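Local coordinates for protein porin (PDB 3PRN) that forms trimeric outer-membrane channels through which small hydrophilic solutes, up to about 0.6 kDa, diffuse passively, at residues G48-M53 / A68-T73; T79-N84 / G132-Y137; V85-D90 / F114-S119. The protein carries 1 engineered substitution. All coordinates share one frame; numbering follows the deposited sequence. Where two conformers were deposited one is given.

From the N terminus the chain first meets contact 1, where strand 46-56 and strand 70-75 pair and close off the 14 residues between the segments. Strand 70-75 then turns into its sheet neighbour 78-83, so contacts 1 and 2 follow in series, joined by backbone bonds such as Phe71 O to Val82 N. Contact 2 pairs 79-84 with 132-137, barrel neighbours separated by 47 residues; that long connection folds into the channel. Contact 3, between 85-90 and 114-119, is nested within it and ties the start of the loop to its returning limb. The limb is fixed to the wall by Arg52 to Ser119 and Asn84 to Asn118 hydrogen bonds.

Contact 1. Residues G48-M53 / A68-T73; sequences GAKLRM and AAQFWT
Gly48 and Trp72 face each other across two neighbouring antiparallel strands of the 16-stranded porin barrel, and the indole lies over the glycine backbone. The strand axes run 4.7 Å apart at closest approach, with N-to-C directions 158° apart. Gly48 N and O each bond Trp72, forming one hydrogen-bonded pair; Lys50 and Gln70 form the next, and Ala49 with Phe71 is the non-hydrogen-bonded pair between them.

The Trp72 side chain has CG between its backbone N and carbonyl carbon (chi1 69°), which swings the indole across to strand 46-56. Gly48 CA stands 3.7 Å from the centroid of the six-membered ring and 19° off the ring normal, a CH-pi contact over the face. Ala49 N covers the same ring further toward its rim, and Lys50 CB touches CZ3 at the edge, 3.8 Å away. Having no beta carbon, Gly48 lets the ring lie this close.

Beyond CB, the Lys50 side chain bends at chi3 and runs alongside extended Gln70, Lys50 CE being 4.1 Å from Gln70 NE2. Both ends find partners outside the two strands: Lys50 makes a cation-pi contact with Tyr117, and Gln70 NE2 hydrogen-bonds to Asn84 O. These contacts to the inward-folded loop place this face toward the channel. Ala49 and Phe71 lie on the other face, where Arg30 of a second subunit packs on Phe71, so the same strand pair also serves the trimer interface.

Where the pairing frays, Lys50 O takes two donors: Gln70 N at 3.2 Å and a water at 2.8 Å, whose other hydrogen goes to Ala68 O.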
ATOM      1  N   GLY A  48      16.790   8.952  -6.368  1.00 20.94           N
ATOM      2  CA  GLY A  48      15.357   8.880  -6.112  1.00 20.26           C
ATOM      3  C   GLY A  48      14.808   7.482  -6.364  1.00 20.21           C
ATOM      4  O   GLY A  48      15.357   6.624  -7.075  1.00 20.45           O
ATOM      5  N   ALA A  49      13.641   7.251  -5.758  1.00 19.21           N
ATOM      6  CA  ALA A  49      12.940   5.984  -5.917  1.00 20.13           C
ATOM      7  C   ALA A  49      11.445   6.343  -5.976  1.00 20.02           C
ATOM      8  O   ALA A  49      11.035   7.314  -5.317  1.00 21.52           O
ATOM      9  CB  ALA A  49      13.240   4.928  -4.887  1.00 18.37           C
ATOM     10  N   LYS A  50      10.646   5.653  -6.787  1.00 19.42           N
ATOM     11  CA  LYS A  50       9.230   5.933  -6.780  1.00 19.23           C
ATOM     12  C   LYS A  50       8.400   4.644  -6.851  1.00 19.55           C
ATOM     13  O   LYS A  50       8.773   3.631  -7.470  1.00 16.72           O
ATOM     14  CB  LYS A  50       8.893   6.883  -7.885  1.00 23.11           C
ATOM     15  CG  LYS A  50       8.029   6.355  -9.024  1.00 28.14           C
ATOM     16  CD  LYS A  50       7.332   7.505  -9.780  1.00 32.26           C
ATOM     17  CE  LYS A  50       7.410   7.379 -11.304  1.00 33.67           C
ATOM     18  NZ  LYS A  50       6.890   8.562 -12.014  1.00 34.40           N
ATOM     19  N   LEU A  51       7.263   4.752  -6.186  1.00 18.60           N
ATOM     20  CA  LEU A  51       6.287   3.674  -6.148  1.00 19.23           C
ATOM     21  C   LEU A  51       4.921   4.324  -6.505  1.00 19.94           C
ATOM     22  O   LEU A  51       4.662   5.475  -6.067  1.00 20.03           O
ATOM     23  CB  LEU A  51       6.226   3.037  -4.775  1.00 20.18           C
ATOM     24  CG  LEU A  51       5.408   1.775  -4.622  1.00 24.78           C
ATOM     25  CD1 LEU A  51       6.051   0.605  -5.356  1.00 24.68           C
ATOM     26  CD2 LEU A  51       5.238   1.410  -3.158  1.00 26.60           C
ATOM     27  N   ARG A  52       4.046   3.618  -7.201  1.00 18.50           N
ATOM     28  CA  ARG A  52       2.697   4.115  -7.481  1.00 18.01           C
ATOM     29  C   ARG A  52       1.623   3.163  -6.917  1.00 17.89           C
ATOM     30  O   ARG A  52       1.753   1.912  -6.976  1.00 18.19           O
ATOM     31  CB  ARG A  52       2.475   4.226  -9.005  1.00 17.71           C
ATOM     32  CG  ARG A  52       1.102   4.688  -9.459  1.00 18.26           C
ATOM     33  CD  ARG A  52       1.115   5.120 -10.937  1.00 17.75           C
ATOM     34  NE  ARG A  52       1.957   6.376 -11.073  1.00 17.60           N
ATOM     35  CZ  ARG A  52       2.222   6.904 -12.266  1.00 19.25           C
ATOM     36  NH1 ARG A  52       1.741   6.332 -13.410  1.00 19.85           N
ATOM     37  NH2 ARG A  52       2.919   8.021 -12.382  1.00 20.04           N
ATOM     38  N   MET A  53       0.543   3.706  -6.382  1.00 16.90           N
ATOM     39  CA  MET A  53      -0.626   2.972  -5.919  1.00 17.24           C
ATOM     40  C   MET A  53      -1.794   3.593  -6.716  1.00 17.14           C
ATOM     41  O   MET A  53      -2.084   4.771  -6.620  1.00 17.78           O
ATOM     42  CB  MET A  53      -0.919   3.114  -4.417  1.00 18.91           C
ATOM     43  CG  MET A  53       0.221   2.393  -3.624  1.00 22.42           C
ATOM     44  SD  MET A  53      -0.110   2.653  -1.816  1.00 27.49           S
ATOM     45  CE  MET A  53      -1.321   1.346  -1.628  1.00 27.04           C
ATOM     46  N   ALA A  68       5.806  -2.059  -9.391  1.00 17.01           N
ATOM     47  CA  ALA A  68       7.236  -2.392  -9.157  1.00 16.51           C
ATOM     48  C   ALA A  68       8.009  -1.071  -9.174  1.00 17.42           C
ATOM     49  O   ALA A  68       7.587  -0.070  -9.811  1.00 16.23           O
ATOM     50  CB  ALA A  68       7.693  -3.298 -10.302  1.00 16.56           C
ATOM     51  N   ALA A  69       9.105  -0.996  -8.407  1.00 16.99           N
ATOM     52  CA  ALA A  69       9.809   0.250  -8.167  1.00 17.75           C
ATOM     53  C   ALA A  69      10.627   0.726  -9.364  1.00 18.08           C
ATOM     54  O   ALA A  69      11.036  -0.063 -10.224  1.00 17.58           O
ATOM     55  CB  ALA A  69      10.872   0.036  -7.032  1.00 19.76           C
ATOM     56  N   GLN A  70      10.835   2.024  -9.350  1.00 18.08           N
ATOM     57  CA  GLN A  70      11.691   2.720 -10.309  1.00 18.58           C
ATOM     58  C   GLN A  70      12.759   3.458  -9.466  1.00 18.35           C
ATOM     59  O   GLN A  70      12.384   4.081  -8.445  1.00 18.47           O
ATOM     60  CB  GLN A  70      10.882   3.710 -11.142  1.00 18.95           C
ATOM     61  CG  GLN A  70      11.756   4.469 -12.142  1.00 21.61           C
ATOM     62  CD  GLN A  70      11.031   5.629 -12.818  1.00 25.48           C
ATOM     63  OE1 GLN A  70      11.320   6.787 -12.524  1.00 30.12           O
ATOM     64  NE2 GLN A  70      10.101   5.385 -13.722  1.00 22.72           N
ATOM     65  N   PHE A  71      14.017   3.475  -9.874  1.00 18.64           N
ATOM     66  CA  PHE A  71      15.111   4.135  -9.224  1.00 18.35           C
ATOM     67  C   PHE A  71      15.817   5.064 -10.227  1.00 19.13           C
ATOM     68  O   PHE A  71      15.931   4.721 -11.396  1.00 19.07           O
ATOM     69  CB  PHE A  71      16.191   3.186  -8.668  1.00 17.53           C
ATOM     70  CG  PHE A  71      15.604   2.058  -7.857  1.00 18.20           C
ATOM     71  CD1 PHE A  71      15.134   0.927  -8.489  1.00 17.88           C
ATOM     72  CD2 PHE A  71      15.470   2.176  -6.478  1.00 17.82           C
ATOM     73  CE1 PHE A  71      14.534  -0.129  -7.770  1.00 17.93           C
ATOM     74  CE2 PHE A  71      14.922   1.095  -5.749  1.00 19.16           C
ATOM     75  CZ  PHE A  71      14.451  -0.040  -6.402  1.00 18.20           C
ATOM     76  N   TRP A  72      16.311   6.202  -9.772  1.00 19.55           N
ATOM     77  CA  TRP A  72      17.065   7.060 -10.693  1.00 21.48           C
ATOM     78  C   TRP A  72      18.191   7.781  -9.969  1.00 22.32           C
ATOM     79  O   TRP A  72      18.207   7.920  -8.750  1.00 21.26           O
ATOM     80  CB  TRP A  72      16.159   8.054 -11.389  1.00 23.39           C
ATOM     81  CG  TRP A  72      15.585   9.129 -10.507  1.00 28.23           C
ATOM     82  CD1 TRP A  72      16.170  10.349 -10.165  1.00 29.21           C
ATOM     83  CD2 TRP A  72      14.308   9.106  -9.851  1.00 28.91           C
ATOM     84  NE1 TRP A  72      15.332  11.053  -9.339  1.00 30.20           N
ATOM     85  CE2 TRP A  72      14.182  10.313  -9.132  1.00 29.51           C
ATOM     86  CE3 TRP A  72      13.279   8.155  -9.805  1.00 30.40           C
ATOM     87  CZ2 TRP A  72      13.061  10.624  -8.380  1.00 31.09           C
ATOM     88  CZ3 TRP A  72      12.156   8.472  -9.042  1.00 32.45           C
ATOM     89  CH2 TRP A  72      12.058   9.692  -8.339  1.00 32.21           C
ATOM     90  N   THR A  73      19.138   8.279 -10.802  1.00 22.74           N
ATOM     91  CA  THR A  73      20.232   9.104 -10.338  1.00 23.59           C
ATOM     92  C   THR A  73      20.342  10.254 -11.370  1.00 24.88           C
ATOM     93  O   THR A  73      20.292   9.912 -12.582  1.00 23.47           O
ATOM     94  CB  THR A  73      21.587   8.403 -10.246  0.50 26.35           C
ATOM     95  OG1 THR A  73      22.104   8.197 -11.573  0.50 27.09           O
ATOM     96  CG2 THR A  73      21.440   7.034  -9.594  0.50 28.28           C
TER
HETATM   97  O   HOH W   1       7.634   2.752  -9.822  1.00 15.96           O

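Contact 2. Residues T79-N84 / G132-Y137; sequences TVSVGN and GIAVTY
Ser81 O accepts Ala134 N at 2.8 Å and also receives the CA-H of Ile133, with Ile133 CA 3.3 Å away. This pairing joins two antiparallel strands next to each other in the porin barrel, even though a 47-residue connection separates the segments. Their directions differ by 166°, and six backbone hydrogen bonds, two at each of three pairs, hold five residues of each strand in step from Thr79-Thr136 to Gly83-Gly132.

On the face of Ser81 the side chains are small. Ser81 OG lies 3.4 Å from Ala134 CB, and Thr79 and Thr136 stand side by side, with Thr79 CB 3.6 Å from Thr136 OG1. The Thr79 hydroxyl has its hydrogen-bond partner in Ser74.

The other face is aliphatic, as suits the outside of a membrane barrel. Val80 CG2 meets Val135 CG2 at 4.3 Å, each methyl lying anti to its carbonyl carbon and beside its backbone N. Ile27 of a second subunit packs on Val82 and Ile133, and a bound detergent molecule also touches Ile133.

Two glycines end the pairing. Gly83 has a positive phi (97°), a conformation in which a beta carbon would crowd the carbonyl oxygen of Val82. Its own carbonyl receives Gly132 N in plane, on a lone pair, Gly132 N lying 2.9 Å from Gly83 O.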
ATOM      1  N   THR A  79      19.821  12.024 -16.512  1.00 28.89           N
ATOM      2  CA  THR A  79      19.119  11.139 -15.563  1.00 26.95           C
ATOM      3  C   THR A  79      19.237   9.700 -16.042  1.00 26.98           C
ATOM      4  O   THR A  79      19.029   9.381 -17.221  1.00 26.46           O
ATOM      5  CB  THR A  79      17.684  11.538 -15.333  1.00 27.03           C
ATOM      6  OG1 THR A  79      17.572  12.860 -14.814  1.00 26.57           O
ATOM      7  CG2 THR A  79      16.980  10.606 -14.310  1.00 27.34           C
ATOM      8  N   VAL A  80      19.686   8.818 -15.136  1.00 25.52           N
ATOM      9  CA  VAL A  80      19.764   7.410 -15.439  1.00 24.23           C
ATOM     10  C   VAL A  80      18.730   6.729 -14.522  1.00 23.94           C
ATOM     11  O   VAL A  80      18.746   7.024 -13.324  1.00 23.65           O
ATOM     12  CB  VAL A  80      21.138   6.817 -15.218  1.00 25.93           C
ATOM     13  CG1 VAL A  80      21.153   5.336 -15.614  1.00 25.81           C
ATOM     14  CG2 VAL A  80      22.204   7.506 -16.076  1.00 27.89           C
ATOM     15  N   SER A  81      17.869   5.915 -15.055  1.00 23.18           N
ATOM     16  CA  SER A  81      16.824   5.223 -14.323  1.00 22.60           C
ATOM     17  C   SER A  81      16.884   3.737 -14.588  1.00 22.31           C
ATOM     18  O   SER A  81      17.331   3.246 -15.622  1.00 22.06           O
ATOM     19  CB  SER A  81      15.427   5.818 -14.553  1.00 24.32           C
ATOM     20  OG  SER A  81      15.144   5.775 -15.918  1.00 29.95           O
ATOM     21  N   VAL A  82      16.493   2.971 -13.552  1.00 21.74           N
ATOM     22  CA  VAL A  82      16.541   1.522 -13.599  1.00 21.08           C
ATOM     23  C   VAL A  82      15.273   0.905 -13.015  1.00 21.24           C
ATOM     24  O   VAL A  82      14.643   1.555 -12.102  1.00 20.25           O
ATOM     25  CB  VAL A  82      17.779   1.000 -12.838  0.50 22.00           C
ATOM     26  CG1 VAL A  82      17.894   1.543 -11.425  0.50 21.15           C
ATOM     27  CG2 VAL A  82      17.823  -0.513 -12.792  0.50 22.71           C
ATOM     28  N   GLY A  83      14.906  -0.274 -13.486  1.00 19.42           N
ATOM     29  CA  GLY A  83      13.744  -0.980 -12.963  1.00 20.15           C
ATOM     30  C   GLY A  83      12.514  -0.766 -13.799  1.00 20.02           C
ATOM     31  O   GLY A  83      12.504  -1.057 -14.997  1.00 20.80           O
ATOM     32  N   ASN A  84      11.428  -0.256 -13.200  1.00 20.02           N
ATOM     33  CA  ASN A  84      10.195   0.014 -14.008  1.00 19.26           C
ATOM     34  C   ASN A  84      10.337   1.404 -14.596  1.00 19.77           C
ATOM     35  O   ASN A  84       9.875   2.404 -14.025  1.00 19.64           O
ATOM     36  CB  ASN A  84       9.001  -0.086 -13.026  1.00 18.69           C
ATOM     37  CG  ASN A  84       7.635   0.095 -13.636  1.00 19.07           C
ATOM     38  OD1 ASN A  84       7.453   0.184 -14.873  1.00 18.47           O
ATOM     39  ND2 ASN A  84       6.616   0.161 -12.751  1.00 17.15           N
ATOM     40  N   GLY A 132      14.264  -2.542 -16.831  1.00 22.20           N
ATOM     41  CA  GLY A 132      14.712  -1.636 -17.869  1.00 21.95           C
ATOM     42  C   GLY A 132      15.793  -0.705 -17.345  1.00 23.02           C
ATOM     43  O   GLY A 132      16.014  -0.575 -16.120  1.00 22.13           O
ATOM     44  N   ILE A 133      16.481  -0.064 -18.290  1.00 23.08           N
ATOM     45  CA  ILE A 133      17.445   0.992 -17.987  1.00 23.97           C
ATOM     46  C   ILE A 133      17.059   2.159 -18.907  1.00 24.24           C
ATOM     47  O   ILE A 133      16.735   1.926 -20.091  1.00 23.68           O
ATOM     48  CB  ILE A 133      18.889   0.589 -18.255  0.50 24.75           C
ATOM     49  CG1 ILE A 133      19.198  -0.779 -17.660  0.50 26.33           C
ATOM     50  CG2 ILE A 133      19.866   1.652 -17.783  0.50 25.38           C
ATOM     51  CD1 ILE A 133      20.521  -1.394 -18.107  0.50 26.27           C
ATOM     52  N   ALA A 134      17.013   3.377 -18.435  1.00 23.89           N
ATOM     53  CA  ALA A 134      16.691   4.464 -19.365  1.00 24.83           C
ATOM     54  C   ALA A 134      17.703   5.604 -19.086  1.00 25.71           C
ATOM     55  O   ALA A 134      18.233   5.690 -17.972  1.00 25.02           O
ATOM     56  CB  ALA A 134      15.264   4.955 -19.228  1.00 23.08           C
ATOM     57  N   VAL A 135      17.927   6.403 -20.111  1.00 26.00           N
ATOM     58  CA  VAL A 135      18.823   7.547 -19.926  1.00 27.30           C
ATOM     59  C   VAL A 135      18.165   8.721 -20.612  1.00 28.77           C
ATOM     60  O   VAL A 135      17.721   8.557 -21.778  1.00 27.64           O
ATOM     61  CB  VAL A 135      20.188   7.277 -20.572  1.00 29.70           C
ATOM     62  CG1 VAL A 135      21.045   8.560 -20.444  1.00 30.43           C
ATOM     63  CG2 VAL A 135      20.868   6.098 -19.933  1.00 30.09           C
ATOM     64  N   THR A 136      18.035   9.865 -19.936  1.00 29.72           N
ATOM     65  CA  THR A 136      17.530  11.065 -20.535  1.00 32.55           C
ATOM     66  C   THR A 136      18.546  12.224 -20.316  1.00 35.94           C
ATOM     67  O   THR A 136      19.244  12.318 -19.306  1.00 33.27           O
ATOM     68  CB  THR A 136      16.165  11.553 -20.038  1.00 31.93           C
ATOM     69  OG1 THR A 136      16.315  11.936 -18.656  1.00 33.83           O
ATOM     70  CG2 THR A 136      15.160  10.402 -20.040  1.00 32.46           C
ATOM     71  N   TYR A 137      18.576  13.069 -21.343  1.00 38.28           N
ATOM     72  CA  TYR A 137      19.468  14.204 -21.365  1.00 42.78           C
ATOM     73  C   TYR A 137      18.677  15.408 -21.893  1.00 45.10           C
ATOM     74  O   TYR A 137      18.228  15.421 -23.044  1.00 45.11           O
ATOM     75  CB  TYR A 137      20.715  13.875 -22.200  1.00 43.68           C
ATOM     76  CG  TYR A 137      21.702  15.042 -22.164  1.00 51.50           C
ATOM     77  CD1 TYR A 137      21.843  15.788 -20.986  1.00 53.84           C
ATOM     78  CD2 TYR A 137      22.451  15.377 -23.295  1.00 54.13           C
ATOM     79  CE1 TYR A 137      22.732  16.865 -20.940  1.00 57.40           C
ATOM     80  CE2 TYR A 137      23.341  16.456 -23.250  1.00 57.46           C
ATOM     81  CZ  TYR A 137      23.482  17.200 -22.073  1.00 59.49           C
ATOM     82  OH  TYR A 137      24.346  18.248 -22.028  1.00 62.02           O
TER

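Contact 3. Residues V85-D90 / F114-S119; sequences VDTAFD and FFAYNS
Phe89 and Phe114 are brought together by their first torsions: Phe89 CG lies anti to the backbone N (chi1 -161°), whereas Phe114 CG sits between its backbone N and carbonyl carbon (chi1 52°). The two segments belong to the long loop that folds into the barrel after the fifth strand, the constriction loop of porins. The rings make a T-shaped pair, with centroids 4.8 Å apart and planes at 62°. Phe89 CD2 points at the middle of the Phe114 face, 3.6 Å above its plane. Ile193 of the barrel wall packs on both rings. With an alanine at Phe114, the Phe89 edge would probably lose its aromatic partner and a gap would open beside Ile193.

Thr87, the N-cap of helix 88-91, donates its hydroxyl hydrogen to Phe115 O, with OG1 2.8 Å from that oxygen. Beside it, Ala116 CB rests 3.7 Å from Asp90 CG; this carboxylate also binds Tyr96 OH through OD1.

One water links both segments through four hydrogen bonds. It donates to Asp86 OD1 and to Asp90 OD2, the latter 2.7 Å from the water oxygen. It accepts from Thr87 N and from Tyr117 N, and the water oxygen lies 3.0 Å from Tyr117 N.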
ATOM      1  N   VAL A  85      11.018   1.590 -15.713  1.00 19.02           N
ATOM      2  CA  VAL A  85      11.348   2.828 -16.334  1.00 19.90           C
ATOM      3  C   VAL A  85      10.305   3.387 -17.308  1.00 20.93           C
ATOM      4  O   VAL A  85       9.460   2.619 -17.784  1.00 20.79           O
ATOM      5  CB  VAL A  85      12.711   2.723 -17.095  1.00 20.05           C
ATOM      6  CG1 VAL A  85      13.827   2.197 -16.131  1.00 20.14           C
ATOM      7  CG2 VAL A  85      12.685   1.745 -18.292  1.00 17.33           C
ATOM      8  N   ASP A  86      10.399   4.683 -17.513  1.00 20.51           N
ATOM      9  CA  ASP A  86       9.737   5.374 -18.597  1.00 21.89           C
ATOM     10  C   ASP A  86      10.550   5.104 -19.871  1.00 21.36           C
ATOM     11  O   ASP A  86      11.783   5.230 -19.880  1.00 22.24           O
ATOM     12  CB  ASP A  86       9.680   6.911 -18.366  1.00 24.01           C
ATOM     13  CG  ASP A  86       8.640   7.192 -17.292  1.00 29.55           C
ATOM     14  OD1 ASP A  86       7.396   6.954 -17.540  1.00 31.36           O
ATOM     15  OD2 ASP A  86       9.009   7.625 -16.141  1.00 31.92           O
ATOM     16  N   THR A  87       9.859   4.732 -20.930  1.00 21.36           N
ATOM     17  CA  THR A  87      10.514   4.385 -22.204  1.00 21.32           C
ATOM     18  C   THR A  87      10.482   5.545 -23.204  1.00 21.16           C
ATOM     19  O   THR A  87       9.714   6.508 -23.120  1.00 20.48           O
ATOM     20  CB  THR A  87       9.812   3.195 -22.855  1.00 21.71           C
ATOM     21  OG1 THR A  87       8.449   3.512 -23.090  1.00 21.47           O
ATOM     22  CG2 THR A  87       9.855   1.933 -21.991  1.00 21.37           C
ATOM     23  N   ALA A  88      11.417   5.451 -24.157  1.00 20.71           N
ATOM     24  CA  ALA A  88      11.531   6.550 -25.120  1.00 21.28           C
ATOM     25  C   ALA A  88      10.288   6.826 -25.937  1.00 21.45           C
ATOM     26  O   ALA A  88       9.822   7.982 -26.025  1.00 21.00           O
ATOM     27  CB  ALA A  88      12.750   6.280 -26.008  1.00 22.06           C
ATOM     28  N   PHE A  89       9.633   5.794 -26.461  1.00 21.63           N
ATOM     29  CA  PHE A  89       8.463   6.035 -27.320  1.00 22.86           C
ATOM     30  C   PHE A  89       7.304   6.624 -26.514  1.00 22.75           C
ATOM     31  O   PHE A  89       6.453   7.346 -27.054  1.00 23.10           O
ATOM     32  CB  PHE A  89       8.056   4.696 -27.955  1.00 24.26           C
ATOM     33  CG  PHE A  89       7.194   4.810 -29.190  1.00 25.97           C
ATOM     34  CD1 PHE A  89       7.803   5.098 -30.431  1.00 27.00           C
ATOM     35  CD2 PHE A  89       5.830   4.631 -29.137  1.00 25.78           C
ATOM     36  CE1 PHE A  89       7.012   5.194 -31.593  1.00 28.20           C
ATOM     37  CE2 PHE A  89       5.020   4.748 -30.281  1.00 26.82           C
ATOM     38  CZ  PHE A  89       5.637   5.031 -31.504  1.00 27.27           C
ATOM     39  N   ASP A  90       7.275   6.313 -25.214  1.00 22.92           N
ATOM     40  CA  ASP A  90       6.200   6.808 -24.363  1.00 22.12           C
ATOM     41  C   ASP A  90       6.556   8.170 -23.799  1.00 22.88           C
ATOM     42  O   ASP A  90       5.625   8.853 -23.375  1.00 21.32           O
ATOM     43  CB  ASP A  90       5.919   5.791 -23.240  1.00 24.32           C
ATOM     44  CG  ASP A  90       4.637   6.076 -22.428  1.00 24.13           C
ATOM     45  OD1 ASP A  90       3.547   6.127 -22.978  1.00 20.88           O
ATOM     46  OD2 ASP A  90       4.723   6.237 -21.188  1.00 26.43           O
ATOM     47  N   PHE A 114       3.933  -1.338 -27.389  1.00 24.46           N
ATOM     48  CA  PHE A 114       5.292  -1.018 -26.950  1.00 23.61           C
ATOM     49  C   PHE A 114       5.304  -0.976 -25.416  1.00 24.20           C
ATOM     50  O   PHE A 114       4.230  -0.816 -24.820  1.00 23.12           O
ATOM     51  CB  PHE A 114       5.732   0.310 -27.558  1.00 22.76           C
ATOM     52  CG  PHE A 114       4.728   1.426 -27.323  1.00 23.80           C
ATOM     53  CD1 PHE A 114       4.834   2.213 -26.179  1.00 23.78           C
ATOM     54  CD2 PHE A 114       3.707   1.658 -28.251  1.00 24.15           C
ATOM     55  CE1 PHE A 114       3.915   3.236 -25.951  1.00 25.64           C
ATOM     56  CE2 PHE A 114       2.783   2.682 -28.022  1.00 24.33           C
ATOM     57  CZ  PHE A 114       2.886   3.471 -26.871  1.00 24.55           C
ATOM     58  N   PHE A 115       6.477  -1.164 -24.817  1.00 23.00           N
ATOM     59  CA  PHE A 115       6.562  -1.090 -23.352  1.00 23.29           C
ATOM     60  C   PHE A 115       6.443   0.365 -22.883  1.00 22.55           C
ATOM     61  O   PHE A 115       6.840   1.321 -23.552  1.00 22.40           O
ATOM     62  CB  PHE A 115       7.901  -1.657 -22.874  1.00 23.02           C
ATOM     63  CG  PHE A 115       8.001  -3.146 -23.030  1.00 23.75           C
ATOM     64  CD1 PHE A 115       6.898  -3.940 -22.704  1.00 23.07           C
ATOM     65  CD2 PHE A 115       9.171  -3.720 -23.478  1.00 23.29           C
ATOM     66  CE1 PHE A 115       6.972  -5.311 -22.842  1.00 24.23           C
ATOM     67  CE2 PHE A 115       9.235  -5.096 -23.609  1.00 23.84           C
ATOM     68  CZ  PHE A 115       8.165  -5.879 -23.285  1.00 24.18           C
ATOM     69  N   ALA A 116       5.918   0.489 -21.656  1.00 22.34           N
ATOM     70  CA  ALA A 116       5.827   1.851 -21.061  1.00 21.44           C
ATOM     71  C   ALA A 116       5.849   1.646 -19.546  1.00 21.32           C
ATOM     72  O   ALA A 116       5.608   0.510 -19.085  1.00 20.35           O
ATOM     73  CB  ALA A 116       4.527   2.517 -21.511  1.00 19.43           C
ATOM     74  N   TYR A 117       5.992   2.716 -18.775  1.00 20.11           N
ATOM     75  CA  TYR A 117       5.926   2.551 -17.317  1.00 19.32           C
ATOM     76  C   TYR A 117       4.690   1.749 -16.879  1.00 19.56           C
ATOM     77  O   TYR A 117       3.577   2.076 -17.286  1.00 19.54           O
ATOM     78  CB  TYR A 117       5.819   3.960 -16.702  1.00 19.05           C
ATOM     79  CG  TYR A 117       5.825   3.995 -15.188  1.00 17.94           C
ATOM     80  CD1 TYR A 117       6.961   3.724 -14.462  1.00 17.44           C
ATOM     81  CD2 TYR A 117       4.648   4.294 -14.508  1.00 19.22           C
ATOM     82  CE1 TYR A 117       6.952   3.770 -13.053  1.00 18.41           C
ATOM     83  CE2 TYR A 117       4.627   4.358 -13.101  1.00 19.61           C
ATOM     84  CZ  TYR A 117       5.771   4.105 -12.395  1.00 19.23           C
ATOM     85  OH  TYR A 117       5.746   4.147 -11.008  1.00 19.33           O
ATOM     86  N   ASN A 118       4.866   0.767 -16.000  1.00 18.62           N
ATOM     87  CA  ASN A 118       3.698  -0.065 -15.603  1.00 19.11           C
ATOM     88  C   ASN A 118       3.095   0.516 -14.335  1.00 18.98           C
ATOM     89  O   ASN A 118       3.771   0.490 -13.269  1.00 18.76           O
ATOM     90  CB  ASN A 118       4.153  -1.516 -15.355  1.00 19.89           C
ATOM     91  CG  ASN A 118       4.746  -2.095 -16.652  1.00 21.66           C
ATOM     92  OD1 ASN A 118       4.083  -2.059 -17.680  1.00 22.65           O
ATOM     93  ND2 ASN A 118       5.947  -2.633 -16.573  1.00 22.45           N
ATOM     94  N   SER A 119       1.886   1.031 -14.421  1.00 17.98           N
ATOM     95  CA  SER A 119       1.293   1.680 -13.265  1.00 19.25           C
ATOM     96  C   SER A 119       0.832   0.737 -12.173  1.00 19.47           C
ATOM     97  O   SER A 119       0.668   1.246 -11.041  1.00 19.82           O
ATOM     98  CB  SER A 119       0.106   2.574 -13.659  1.00 19.27           C
ATOM     99  OG  SER A 119       0.557   3.743 -14.298  1.00 21.78           O
TER
HETATM  100  O   HOH W   2       6.926   5.346 -19.849  1.00 17.67           O